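Local atomic coordinates of transcriptional activator HlyU (Vibrio cholerae, PDB entry 4OOI), a protein that activates expression of the hemolysin gene hlyA as a DNA-binding transcription factor and may also promote other virulence determinants. Residues 27-32 with 97-102; 34-39 with 56-61; 48-53 with 86-91. All blocks are in the same frame, centred on the assembly; numbering follows the deposited sequence.

Contact 1: residues 27-32 with 97-102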
ATOM      1  N   VAL B  27       3.908   6.507   3.388  1.00 54.20           N
ATOM      2  CA  VAL B  27       2.844   7.198   4.111  1.00 48.98           C
ATOM      3  C   VAL B  27       1.485   6.753   3.565  1.00 53.07           C
ATOM      4  O   VAL B  27       0.584   6.367   4.326  1.00 51.78           O
ATOM      5  CB  VAL B  27       2.974   8.731   4.013  1.00 52.09           C
ATOM      6  CG1 VAL B  27       1.729   9.409   4.563  1.00 53.50           C
ATOM      7  CG2 VAL B  27       4.213   9.205   4.753  1.00 45.77           C
ATOM      8  N   LEU B  28       1.356   6.779   2.239  1.00 54.02           N
ATOM      9  CA  LEU B  28       0.127   6.316   1.596  1.00 53.02           C
ATOM     10  C   LEU B  28      -0.187   4.862   1.937  1.00 50.67           C
ATOM     11  O   LEU B  28      -1.313   4.538   2.309  1.00 77.22           O
ATOM     12  CB  LEU B  28       0.195   6.483   0.077  1.00 67.25           C
ATOM     13  CG  LEU B  28       0.110   7.895  -0.508  1.00 90.52           C
ATOM     14  CD1 LEU B  28      -0.569   7.850  -1.867  1.00105.22           C
ATOM     15  CD2 LEU B  28      -0.617   8.847   0.427  1.00 85.81           C
ATOM     16  N   LEU B  29       0.812   3.994   1.811  1.00 57.60           N
ATOM     17  CA  LEU B  29       0.629   2.565   2.065  1.00 55.10           C
ATOM     18  C   LEU B  29       0.223   2.273   3.508  1.00 52.25           C
ATOM     19  O   LEU B  29      -0.653   1.445   3.757  1.00 54.96           O
ATOM     20  CB  LEU B  29       1.896   1.789   1.700  1.00 53.05           C
ATOM     21  CG  LEU B  29       2.188   1.691   0.202  1.00 55.28           C
ATOM     22  CD1 LEU B  29       3.581   1.140  -0.043  1.00 71.71           C
ATOM     23  CD2 LEU B  29       1.141   0.827  -0.481  1.00 54.21           C
ATOM     24  N   LYS B  30       0.868   2.953   4.450  1.00 56.72           N
ATOM     25  CA  LYS B  30       0.530   2.840   5.864  1.00 49.26           C
ATOM     26  C   LYS B  30      -0.910   3.269   6.079  1.00 61.99           C
ATOM     27  O   LYS B  30      -1.653   2.630   6.827  1.00 56.87           O
ATOM     28  CB  LYS B  30       1.454   3.716   6.713  1.00 48.16           C
ATOM     29  CG  LYS B  30       2.825   3.121   6.989  1.00 36.91           C
ATOM     30  CD  LYS B  30       3.739   4.152   7.637  1.00 69.09           C
ATOM     31  CE  LYS B  30       5.018   3.521   8.164  1.00 62.63           C
ATOM     32  NZ  LYS B  30       4.761   2.662   9.351  1.00 67.11           N
ATOM     33  N   ALA B  31      -1.303   4.354   5.418  1.00 64.31           N
ATOM     34  CA  ALA B  31      -2.679   4.827   5.515  1.00 49.45           C
ATOM     35  C   ALA B  31      -3.666   3.820   4.925  1.00 52.30           C
ATOM     36  O   ALA B  31      -4.807   3.717   5.378  1.00 50.49           O
ATOM     37  CB  ALA B  31      -2.822   6.176   4.841  1.00 57.85           C
ATOM     38  N   MET B  32      -3.220   3.070   3.922  1.00 61.71           N
ATOM     39  CA  MET B  32      -4.074   2.082   3.268  1.00 62.04           C
ATOM     40  C   MET B  32      -3.992   0.713   3.936  1.00 48.17           C
ATOM     41  O   MET B  32      -4.874  -0.125   3.752  1.00 54.03           O
ATOM     42  CB  MET B  32      -3.715   1.954   1.785  1.00 55.96           C
ATOM     43  CG  MET B  32      -3.934   3.220   0.977  1.00 63.97           C
ATOM     44  SD  MET B  32      -3.582   2.982  -0.775  1.00 56.24           S
ATOM     45  CE  MET B  32      -3.745   4.659  -1.385  1.00 94.01           C
ATOM     46  N   LYS B  97      -6.114   7.804  -5.832  1.00 66.02           N
ATOM     47  CA  LYS B  97      -7.160   7.331  -6.733  1.00 71.50           C
ATOM     48  C   LYS B  97      -6.663   6.191  -7.614  1.00 64.30           C
ATOM     49  O   LYS B  97      -7.366   5.200  -7.817  1.00 72.28           O
ATOM     50  CB  LYS B  97      -7.670   8.479  -7.609  1.00 80.42           C
ATOM     51  CG  LYS B  97      -8.373   9.585  -6.839  1.00 82.87           C
ATOM     52  CD  LYS B  97      -8.673  10.780  -7.733  1.00 82.87           C
ATOM     53  CE  LYS B  97      -9.238  11.942  -6.929  1.00 78.11           C
ATOM     54  NZ  LYS B  97      -9.471  13.150  -7.767  1.00 81.31           N
ATOM     55  N   ALA B  98      -5.447   6.338  -8.131  1.00 67.02           N
ATOM     56  CA  ALA B  98      -4.852   5.320  -8.990  1.00 57.61           C
ATOM     57  C   ALA B  98      -4.596   4.031  -8.216  1.00 57.17           C
ATOM     58  O   ALA B  98      -4.912   2.938  -8.689  1.00 65.36           O
ATOM     59  CB  ALA B  98      -3.562   5.834  -9.607  1.00 50.54           C
ATOM     60  N   MET B  99      -4.028   4.169  -7.020  1.00 70.64           N
ATOM     61  CA  MET B  99      -3.735   3.018  -6.172  1.00 70.68           C
ATOM     62  C   MET B  99      -5.004   2.274  -5.774  1.00 65.71           C
ATOM     63  O   MET B  99      -5.047   1.044  -5.800  1.00 62.44           O
ATOM     64  CB  MET B  99      -2.962   3.455  -4.925  1.00 73.90           C
ATOM     65  CG  MET B  99      -1.576   4.000  -5.220  1.00 73.33           C
ATOM     66  SD  MET B  99      -0.711   4.558  -3.740  1.00 88.21           S
ATOM     67  CE  MET B  99      -0.578   3.020  -2.834  1.00 78.62           C
ATOM     68  N   ILE B 100      -6.037   3.029  -5.409  1.00 72.43           N
ATOM     69  CA  ILE B 100      -7.322   2.447  -5.038  1.00 64.92           C
ATOM     70  C   ILE B 100      -7.975   1.749  -6.228  1.00 62.58           C
ATOM     71  O   ILE B 100      -8.524   0.657  -6.089  1.00 72.59           O
ATOM     72  CB  ILE B 100      -8.278   3.507  -4.447  1.00 67.32           C
ATOM     73  CG1 ILE B 100      -7.817   3.908  -3.045  1.00 81.72           C
ATOM     74  CG2 ILE B 100      -9.703   2.982  -4.390  1.00 58.86           C
ATOM     75  CD1 ILE B 100      -7.649   2.733  -2.103  1.00 77.58           C
ATOM     76  N   GLU B 101      -7.901   2.378  -7.398  1.00 65.65           N
ATOM     77  CA  GLU B 101      -8.437   1.781  -8.617  1.00 73.00           C
ATOM     78  C   GLU B 101      -7.736   0.460  -8.925  1.00 65.53           C
ATOM     79  O   GLU B 101      -8.383  -0.529  -9.280  1.00 74.42           O
ATOM     80  CB  GLU B 101      -8.302   2.741  -9.800  1.00 82.15           C
ATOM     81  CG  GLU B 101      -8.821   2.178 -11.116  1.00 97.37           C
ATOM     82  CD  GLU B 101      -8.786   3.189 -12.246  1.00110.85           C
ATOM     83  OE1 GLU B 101      -8.580   4.389 -11.969  1.00113.37           O
ATOM     84  OE2 GLU B 101      -8.965   2.781 -13.413  1.00115.50           O
ATOM     85  N   LEU B 102      -6.415   0.448  -8.777  1.00 58.82           N
ATOM     86  CA  LEU B 102      -5.640  -0.767  -9.002  1.00 56.55           C
ATOM     87  C   LEU B 102      -6.022  -1.857  -8.004  1.00 62.45           C
ATOM     88  O   LEU B 102      -6.224  -3.008  -8.386  1.00 56.06           O
ATOM     89  CB  LEU B 102      -4.137  -0.480  -8.932  1.00 62.09           C
ATOM     90  CG  LEU B 102      -3.218  -1.693  -9.114  1.00 59.85           C
ATOM     91  CD1 LEU B 102      -3.588  -2.468 -10.368  1.00 67.54           C
ATOM     92  CD2 LEU B 102      -1.763  -1.265  -9.169  1.00 57.65           C
TER
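M99 reaches across from helix 94-107 and meets M32 of helix 15-32, where the two thioether ends lie side by side. The chains pass at a slant, so that each sulfur is near the other's terminal methyl: M32 SD is 3.6 Å from M99 CE, and M99 SD is 3.8 Å from M32 CE. The M32 methyl also rests on M99 CB, close to the root of that chain. The two side chains differ in shape. M32 runs fully extended beyond CG, while M99 is straight until its last bond and then turns, chi3 63°, which swings CE aside to touch both M32 SD and L29. The CD2 branch of L29 lies 3.6 Å from M99 CE; here the two side chains run at about a right angle. L28 takes the sulfur instead, its CD1 branch 3.8 Å from M99 SD. I100 reaches M32 through its CD1 methyl, a looser 4.3 Å from M32 SD.

The short segments have axes 11.9 Å apart and inclined at 47°, and these long side chains bridge that spacing. All five touching residues are buried. V96 adds to the packing on L28 and M32, while I100 continues onto L38 and L41 of helix 35-43. The second subunit closes in as well: L29 of that subunit packs on L29 and M32, and its Y107 on L28. This is the helical dimer core expected of an ArsR-type regulator.

The contact consists of methyl and thioether groups, held by dispersion and by the burial of apolar surface. Shape and burial, rather than directional bonds, are what it contributes to the placing of the two helices beside the dimer interface.

Contact 2: residues 34-39 with 56-61; sequences NERRLQ and SRLELS
R36 and L60 make an apolar contact between helix 35-43 and the turn that follows helix 51-57. L60 CD2 lies over one face of the R36 guanidinium and touches the methylene part of the same chain, 3.6 Å from R36 CD. The arginine is able to run alongside the leucine because it bends at chi2 (-55°), and the two side chains slide past each other in opposite directions. L58 supplies the second apolar group. Its CG approaches the guanidinium obliquely, 3.6 Å from R36 NH1, and presses to 3.2 Å from Q39 OE1, a tight approach of carbon to oxygen. Both L58 methyls lie against Q39 CB, CD2 at 3.7 Å.

The side-chain hydrogen bonds joining residues of these segments lie on the 34-39 side. R36 NH1 donates to Q39 OE1 over 3.0 Å, on a lone pair of OE1 in its carbonyl plane; the bond is bent (142°), and the oxygen sits 26° out of the guanidinium plane. Farther back, N34 caps the helix, its OD1 accepting from R37 N. R37 turns to other work, bonding through its guanidinium to the carbonyls of K30 and A31 and making a cation-pi contact with W71.

Among the charged groups, the E59 carboxylate does not touch R36; E59 O is merely a near neighbour, oblique to the guanidinium.

E59 is the centre of an inverse gamma turn, which lets L58 and L60 both face helix 35-43. This is the turn of the predicted helix-turn-helix motif, leading into helix 62-74, where L65 also meets L60. Amid leucine carbons, the Q39 amide oxygen satisfies one N-H of R36, whose charge E19 of the second subunit may offset slightly through a long, weak ion pair.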
ATOM      1  N   ASN B  34      -4.947  -0.890   6.285  1.00 55.03           N
ATOM      2  CA  ASN B  34      -5.967  -1.140   7.291  1.00 55.81           C
ATOM      3  C   ASN B  34      -7.279  -1.486   6.608  1.00 58.36           C
ATOM      4  O   ASN B  34      -7.695  -0.797   5.677  1.00 74.37           O
ATOM      5  CB  ASN B  34      -6.149   0.080   8.190  1.00 52.15           C
ATOM      6  CG  ASN B  34      -7.155  -0.157   9.298  1.00 54.81           C
ATOM      7  OD1 ASN B  34      -8.362  -0.013   9.100  1.00 62.39           O
ATOM      8  ND2 ASN B  34      -6.662  -0.519  10.477  1.00 54.40           N
ATOM      9  N   GLU B  35      -7.920  -2.558   7.064  1.00 59.70           N
ATOM     10  CA  GLU B  35      -9.142  -3.054   6.437  1.00 65.07           C
ATOM     11  C   GLU B  35     -10.224  -1.985   6.333  1.00 56.85           C
ATOM     12  O   GLU B  35     -10.735  -1.715   5.247  1.00 65.05           O
ATOM     13  CB  GLU B  35      -9.681  -4.274   7.186  1.00 66.60           C
ATOM     14  CG  GLU B  35      -8.822  -5.517   7.042  1.00 56.35           C
ATOM     15  CD  GLU B  35      -9.458  -6.738   7.674  1.00 73.87           C
ATOM     16  OE1 GLU B  35     -10.555  -6.603   8.257  1.00 87.51           O
ATOM     17  OE2 GLU B  35      -8.865  -7.833   7.586  1.00 79.96           O
ATOM     18  N   ARG B  36     -10.558  -1.373   7.464  1.00 63.17           N
ATOM     19  CA  ARG B  36     -11.600  -0.352   7.498  1.00 65.01           C
ATOM     20  C   ARG B  36     -11.252   0.857   6.635  1.00 52.85           C
ATOM     21  O   ARG B  36     -12.081   1.329   5.855  1.00 67.84           O
ATOM     22  CB  ARG B  36     -11.883   0.079   8.939  1.00 55.48           C
ATOM     23  CG  ARG B  36     -12.538  -1.003   9.782  1.00 52.79           C
ATOM     24  CD  ARG B  36     -13.810  -1.512   9.121  1.00 65.09           C
ATOM     25  NE  ARG B  36     -14.578  -2.390   9.998  1.00 86.17           N
ATOM     26  CZ  ARG B  36     -15.781  -2.873   9.702  1.00 84.83           C
ATOM     27  NH1 ARG B  36     -16.358  -2.563   8.550  1.00 76.28           N
ATOM     28  NH2 ARG B  36     -16.409  -3.665  10.561  1.00 85.58           N
ATOM     29  N   ARG B  37     -10.024   1.349   6.770  1.00 54.16           N
ATOM     30  CA  ARG B  37      -9.574   2.493   5.984  1.00 55.68           C
ATOM     31  C   ARG B  37      -9.599   2.180   4.491  1.00 64.16           C
ATOM     32  O   ARG B  37      -9.965   3.027   3.677  1.00 75.99           O
ATOM     33  CB  ARG B  37      -8.173   2.931   6.414  1.00 47.11           C
ATOM     34  CG  ARG B  37      -8.097   3.421   7.851  1.00 58.19           C
ATOM     35  CD  ARG B  37      -6.927   4.370   8.055  1.00 51.71           C
ATOM     36  NE  ARG B  37      -5.634   3.720   7.859  1.00 62.61           N
ATOM     37  CZ  ARG B  37      -4.904   3.201   8.841  1.00 63.87           C
ATOM     38  NH1 ARG B  37      -5.342   3.249  10.091  1.00 54.09           N
ATOM     39  NH2 ARG B  37      -3.738   2.629   8.573  1.00 73.73           N
ATOM     40  N   LEU B  38      -9.220   0.955   4.142  1.00 66.64           N
ATOM     41  CA  LEU B  38      -9.241   0.516   2.753  1.00 54.28           C
ATOM     42  C   LEU B  38     -10.668   0.445   2.223  1.00 64.22           C
ATOM     43  O   LEU B  38     -10.920   0.760   1.060  1.00 77.91           O
ATOM     44  CB  LEU B  38      -8.564  -0.847   2.610  1.00 62.73           C
ATOM     45  CG  LEU B  38      -8.458  -1.392   1.187  1.00 47.39           C
ATOM     46  CD1 LEU B  38      -7.652  -0.445   0.312  1.00 40.12           C
ATOM     47  CD2 LEU B  38      -7.835  -2.772   1.203  1.00 47.38           C
ATOM     48  N   GLN B  39     -11.595   0.025   3.077  1.00 68.22           N
ATOM     49  CA  GLN B  39     -13.005  -0.023   2.708  1.00 54.83           C
ATOM     50  C   GLN B  39     -13.524   1.386   2.443  1.00 67.86           C
ATOM     51  O   GLN B  39     -14.220   1.631   1.453  1.00 79.80           O
ATOM     52  CB  GLN B  39     -13.825  -0.692   3.812  1.00 67.06           C
ATOM     53  CG  GLN B  39     -13.546  -2.176   3.982  1.00 60.92           C
ATOM     54  CD  GLN B  39     -14.164  -2.745   5.245  1.00 54.78           C
ATOM     55  OE1 GLN B  39     -14.702  -2.011   6.070  1.00 67.21           O
ATOM     56  NE2 GLN B  39     -14.088  -4.063   5.400  1.00 57.81           N
ATOM     57  N   SER B  56     -23.018   3.813   7.825  1.00 84.59           N
ATOM     58  CA  SER B  56     -24.150   2.934   7.564  1.00 85.59           C
ATOM     59  C   SER B  56     -23.708   1.685   6.810  1.00 79.04           C
ATOM     60  O   SER B  56     -24.075   0.567   7.174  1.00 84.08           O
ATOM     61  CB  SER B  56     -25.233   3.671   6.773  1.00 77.47           C
ATOM     62  OG  SER B  56     -26.349   2.832   6.536  1.00 72.06           O
ATOM     63  N   ARG B  57     -22.915   1.880   5.761  1.00 66.40           N
ATOM     64  CA  ARG B  57     -22.448   0.766   4.942  1.00 70.28           C
ATOM     65  C   ARG B  57     -21.348  -0.033   5.642  1.00 72.32           C
ATOM     66  O   ARG B  57     -21.286  -1.257   5.525  1.00 68.73           O
ATOM     67  CB  ARG B  57     -21.983   1.272   3.575  1.00 69.03           C
ATOM     68  CG  ARG B  57     -23.091   1.947   2.778  1.00 68.79           C
ATOM     69  CD  ARG B  57     -22.546   2.740   1.605  1.00 83.39           C
ATOM     70  NE  ARG B  57     -21.826   1.898   0.656  1.00 99.63           N
ATOM     71  CZ  ARG B  57     -21.329   2.335  -0.497  1.00101.91           C
ATOM     72  NH1 ARG B  57     -21.478   3.605  -0.844  1.00101.30           N
ATOM     73  NH2 ARG B  57     -20.686   1.501  -1.303  1.00106.75           N
ATOM     74  N   LEU B  58     -20.482   0.665   6.368  1.00 78.59           N
ATOM     75  CA  LEU B  58     -19.474   0.015   7.197  1.00 80.09           C
ATOM     76  C   LEU B  58     -19.986  -0.041   8.628  1.00 88.74           C
ATOM     77  O   LEU B  58     -19.959   0.966   9.335  1.00108.59           O
ATOM     78  CB  LEU B  58     -18.159   0.794   7.147  1.00 71.94           C
ATOM     79  CG  LEU B  58     -17.021   0.227   6.299  1.00 78.62           C
ATOM     80  CD1 LEU B  58     -17.524  -0.245   4.944  1.00 90.17           C
ATOM     81  CD2 LEU B  58     -15.921   1.267   6.136  1.00 69.12           C
ATOM     82  N   GLU B  59     -20.455  -1.209   9.057  1.00 72.83           N
ATOM     83  CA  GLU B  59     -21.068  -1.327  10.377  1.00 73.42           C
ATOM     84  C   GLU B  59     -20.092  -1.085  11.533  1.00 70.39           C
ATOM     85  O   GLU B  59     -19.691  -2.008  12.245  1.00 66.90           O
ATOM     86  CB  GLU B  59     -21.825  -2.651  10.538  1.00 77.93           C
ATOM     87  CG  GLU B  59     -21.031  -3.910  10.254  1.00 80.48           C
ATOM     88  CD  GLU B  59     -21.707  -5.149  10.805  1.00 91.27           C
ATOM     89  OE1 GLU B  59     -22.451  -5.807  10.050  1.00 85.38           O
ATOM     90  OE2 GLU B  59     -21.503  -5.455  11.999  1.00 89.60           O
ATOM     91  N   LEU B  60     -19.719   0.177  11.706  1.00 70.28           N
ATOM     92  CA  LEU B  60     -18.937   0.607  12.859  1.00 72.14           C
ATOM     93  C   LEU B  60     -19.468   1.941  13.365  1.00 80.64           C
ATOM     94  O   LEU B  60     -20.209   2.626  12.660  1.00 78.69           O
ATOM     95  CB  LEU B  60     -17.444   0.701  12.515  1.00 73.10           C
ATOM     96  CG  LEU B  60     -16.978   1.144  11.123  1.00 65.24           C
ATOM     97  CD1 LEU B  60     -17.457   2.542  10.761  1.00 63.32           C
ATOM     98  CD2 LEU B  60     -15.461   1.071  11.050  1.00 67.83           C
ATOM     99  N   SER B  61     -19.094   2.301  14.589  1.00 81.42           N
ATOM    100  CA  SER B  61     -19.532   3.560  15.178  1.00 75.27           C
ATOM    101  C   SER B  61     -18.995   4.745  14.388  1.00 80.82           C
ATOM    102  O   SER B  61     -17.989   4.630  13.688  1.00 95.23           O
ATOM    103  CB  SER B  61     -19.075   3.657  16.634  1.00 76.50           C
ATOM    104  OG  SER B  61     -19.319   4.949  17.161  1.00 91.81           O
TER

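Contact 3: residues 48-53 with 86-91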
ATOM      1  N   GLU B  48     -18.708  10.531  -3.676  1.00 69.43           N
ATOM      2  CA  GLU B  48     -18.653  11.483  -2.576  1.00 58.82           C
ATOM      3  C   GLU B  48     -19.634  11.066  -1.493  1.00 64.72           C
ATOM      4  O   GLU B  48     -20.846  11.228  -1.642  1.00 79.14           O
ATOM      5  CB  GLU B  48     -18.968  12.900  -3.058  1.00 55.93           C
ATOM      6  CG  GLU B  48     -18.930  13.943  -1.952  1.00 68.49           C
ATOM      7  CD  GLU B  48     -18.871  15.359  -2.488  1.00 86.40           C
ATOM      8  OE1 GLU B  48     -18.859  15.527  -3.725  1.00101.81           O
ATOM      9  OE2 GLU B  48     -18.834  16.303  -1.672  1.00 90.78           O
ATOM     10  N   LEU B  49     -19.104  10.520  -0.406  1.00 54.54           N
ATOM     11  CA  LEU B  49     -19.940  10.000   0.668  1.00 61.42           C
ATOM     12  C   LEU B  49     -19.845  10.847   1.931  1.00 65.03           C
ATOM     13  O   LEU B  49     -18.863  11.557   2.146  1.00 70.63           O
ATOM     14  CB  LEU B  49     -19.570   8.547   0.981  1.00 62.23           C
ATOM     15  CG  LEU B  49     -20.330   7.442   0.243  1.00 66.80           C
ATOM     16  CD1 LEU B  49     -20.230   7.598  -1.268  1.00 77.27           C
ATOM     17  CD2 LEU B  49     -19.816   6.078   0.673  1.00 65.73           C
ATOM     18  N   SER B  50     -20.879  10.765   2.762  1.00 72.03           N
ATOM     19  CA  SER B  50     -20.902  11.479   4.027  1.00 74.69           C
ATOM     20  C   SER B  50     -20.557  10.526   5.160  1.00 68.12           C
ATOM     21  O   SER B  50     -20.472   9.315   4.953  1.00 67.61           O
ATOM     22  CB  SER B  50     -22.281  12.092   4.267  1.00 66.08           C
ATOM     23  OG  SER B  50     -23.271  11.083   4.365  1.00 72.15           O
ATOM     24  N   VAL B  51     -20.361  11.074   6.354  1.00 59.56           N
ATOM     25  CA  VAL B  51     -20.058  10.268   7.531  1.00 59.20           C
ATOM     26  C   VAL B  51     -21.178   9.263   7.797  1.00 77.61           C
ATOM     27  O   VAL B  51     -20.923   8.117   8.167  1.00 78.65           O
ATOM     28  CB  VAL B  51     -19.845  11.154   8.777  1.00 61.16           C
ATOM     29  CG1 VAL B  51     -19.526  10.302   9.997  1.00 61.52           C
ATOM     30  CG2 VAL B  51     -18.735  12.162   8.523  1.00 61.55           C
ATOM     31  N   GLY B  52     -22.416   9.699   7.586  1.00 70.85           N
ATOM     32  CA  GLY B  52     -23.575   8.849   7.790  1.00 51.80           C
ATOM     33  C   GLY B  52     -23.608   7.651   6.860  1.00 64.88           C
ATOM     34  O   GLY B  52     -23.880   6.531   7.292  1.00 74.15           O
ATOM     35  N   GLU B  53     -23.332   7.887   5.580  1.00 58.13           N
ATOM     36  CA  GLU B  53     -23.316   6.819   4.584  1.00 55.66           C
ATOM     37  C   GLU B  53     -22.206   5.813   4.867  1.00 68.00           C
ATOM     38  O   GLU B  53     -22.423   4.598   4.820  1.00 75.66           O
ATOM     39  CB  GLU B  53     -23.147   7.400   3.179  1.00 60.66           C
ATOM     40  CG  GLU B  53     -24.350   8.182   2.679  1.00 74.24           C
ATOM     41  CD  GLU B  53     -24.078   8.892   1.368  1.00 74.73           C
ATOM     42  OE1 GLU B  53     -23.087   9.646   1.293  1.00 78.92           O
ATOM     43  OE2 GLU B  53     -24.855   8.693   0.410  1.00 69.83           O
ATOM     44  N   THR B  86     -23.345  18.492   7.576  1.00100.36           N
ATOM     45  CA  THR B  86     -22.977  17.143   7.161  1.00101.92           C
ATOM     46  C   THR B  86     -21.631  17.177   6.450  1.00 95.62           C
ATOM     47  O   THR B  86     -21.401  18.013   5.576  1.00 93.91           O
ATOM     48  CB  THR B  86     -24.028  16.518   6.225  1.00101.88           C
ATOM     49  OG1 THR B  86     -24.091  17.262   5.003  1.00104.06           O
ATOM     50  CG2 THR B  86     -25.398  16.511   6.888  1.00108.57           C
ATOM     51  N   VAL B  87     -20.740  16.267   6.830  1.00 87.84           N
ATOM     52  CA  VAL B  87     -19.392  16.260   6.277  1.00 75.83           C
ATOM     53  C   VAL B  87     -19.258  15.248   5.143  1.00 67.17           C
ATOM     54  O   VAL B  87     -19.443  14.048   5.340  1.00 71.84           O
ATOM     55  CB  VAL B  87     -18.339  15.965   7.360  1.00 66.97           C
ATOM     56  CG1 VAL B  87     -16.977  16.476   6.919  1.00 62.93           C
ATOM     57  CG2 VAL B  87     -18.742  16.606   8.679  1.00 68.59           C
ATOM     58  N   PHE B  88     -18.940  15.748   3.954  1.00 63.27           N
ATOM     59  CA  PHE B  88     -18.757  14.904   2.781  1.00 61.60           C
ATOM     60  C   PHE B  88     -17.282  14.640   2.510  1.00 67.40           C
ATOM     61  O   PHE B  88     -16.452  15.553   2.556  1.00 66.52           O
ATOM     62  CB  PHE B  88     -19.416  15.533   1.551  1.00 67.19           C
ATOM     63  CG  PHE B  88     -20.915  15.585   1.628  1.00 67.89           C
ATOM     64  CD1 PHE B  88     -21.668  14.435   1.457  1.00 70.77           C
ATOM     65  CD2 PHE B  88     -21.570  16.783   1.863  1.00 63.66           C
ATOM     66  CE1 PHE B  88     -23.047  14.477   1.527  1.00 77.11           C
ATOM     67  CE2 PHE B  88     -22.950  16.832   1.932  1.00 59.60           C
ATOM     68  CZ  PHE B  88     -23.690  15.677   1.763  1.00 72.57           C
ATOM     69  N   TYR B  89     -16.973  13.380   2.220  1.00 69.37           N
ATOM     70  CA  TYR B  89     -15.603  12.939   2.006  1.00 50.35           C
ATOM     71  C   TYR B  89     -15.396  12.460   0.572  1.00 65.36           C
ATOM     72  O   TYR B  89     -16.291  11.871  -0.033  1.00 71.94           O
ATOM     73  CB  TYR B  89     -15.256  11.810   2.982  1.00 50.29           C
ATOM     74  CG  TYR B  89     -15.069  12.251   4.420  1.00 58.86           C
ATOM     75  CD1 TYR B  89     -16.127  12.762   5.159  1.00 66.28           C
ATOM     76  CD2 TYR B  89     -13.836  12.133   5.045  1.00 54.06           C
ATOM     77  CE1 TYR B  89     -15.955  13.158   6.473  1.00 71.87           C
ATOM     78  CE2 TYR B  89     -13.653  12.527   6.356  1.00 57.51           C
ATOM     79  CZ  TYR B  89     -14.716  13.039   7.065  1.00 68.58           C
ATOM     80  OH  TYR B  89     -14.536  13.430   8.372  1.00 77.53           O
ATOM     81  N   THR B  90     -14.209  12.724   0.037  1.00 67.44           N
ATOM     82  CA  THR B  90     -13.825  12.250  -1.288  1.00 61.11           C
ATOM     83  C   THR B  90     -12.363  11.841  -1.271  1.00 56.48           C
ATOM     84  O   THR B  90     -11.649  12.122  -0.313  1.00 63.61           O
ATOM     85  CB  THR B  90     -13.992  13.345  -2.354  1.00 58.11           C
ATOM     86  OG1 THR B  90     -13.486  14.587  -1.848  1.00 66.23           O
ATOM     87  CG2 THR B  90     -15.449  13.517  -2.724  1.00 65.14           C
ATOM     88  N   LEU B  91     -11.915  11.179  -2.331  1.00 62.00           N
ATOM     89  CA  LEU B  91     -10.499  10.874  -2.474  1.00 53.79           C
ATOM     90  C   LEU B  91      -9.765  12.130  -2.922  1.00 79.04           C
ATOM     91  O   LEU B  91     -10.272  12.893  -3.744  1.00 91.35           O
ATOM     92  CB  LEU B  91     -10.280   9.731  -3.466  1.00 53.14           C
ATOM     93  CG  LEU B  91     -10.833   8.369  -3.041  1.00 60.88           C
ATOM     94  CD1 LEU B  91     -10.380   7.278  -4.000  1.00 62.46           C
ATOM     95  CD2 LEU B  91     -10.420   8.042  -1.613  1.00 60.46           C
TER
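L49 and Y89 bind each other twice through their backbones, joining the short strand 49-50 to strand 86-91 of the wing in this winged helix-turn-helix domain. The shorter bond is Y89 N to L49 O, 2.6 Å long and nearly straight at 175°; the return bond from L49 N to Y89 O measures 3.1 Å. They make an antiparallel hydrogen-bonded pair, followed by the non-hydrogen-bonded pair S50 and F88. A third bond, from V51 N to V87 O at 3.3 Å, ties on the first turn of helix 51-57.

That helix is started by a capping box. S50 N donates a hydrogen bond to E53 OE1 over 2.9 Å, on the carboxylate's anti lone pair, while E53 N returns a weak bond to S50 OG. Both ends of the box thus fasten the turn where strand becomes helix, the beginning of the predicted helix-turn-helix.

On the S50 and F88 face, S50 CB rests 3.7 Å from F88 CD1. E48, just before L49, extends its chain with CG anti to the backbone N (chi1 180°), which carries its carboxylate across F88; OE2 comes to 3.4 Å from F88 CB, with the carboxylate and ring planes 87° apart. The same oxygen has its main partner elsewhere, in a salt bridge to R81 NE, so E48 links the 48-50 region to strand 78-83 past the middle strand. Its methylenes meanwhile pack on the T90 methyl.

The other face carries L49 and Y89 toward the helices, where Y89 reaches L69 and R73 of helix 62-74 and V51 reaches L65. There the CG2 branch of V51 comes to 3.6 Å from Y89 CE1.

From the N terminus, helix 15-32 enters contact 1 at 27-32, and that loop closes only when helix 94-107 returns at 97-102, so it encloses the other two. Within it, contact 2 opens on helix 35-43 and shuts at 56-61, the end of helix 51-57 and the turn after it. Contact 3 starts in between, at 48-53, and closes on strand 86-91; its segments alternate with those of contact 2, so these loops cross. Helix 51-57 serves both, and R57 packs on L49 between them. K97 of contact 1 lies against L91 of contact 3. Together they tie dimer helices, helix-turn-helix and wing into one domain.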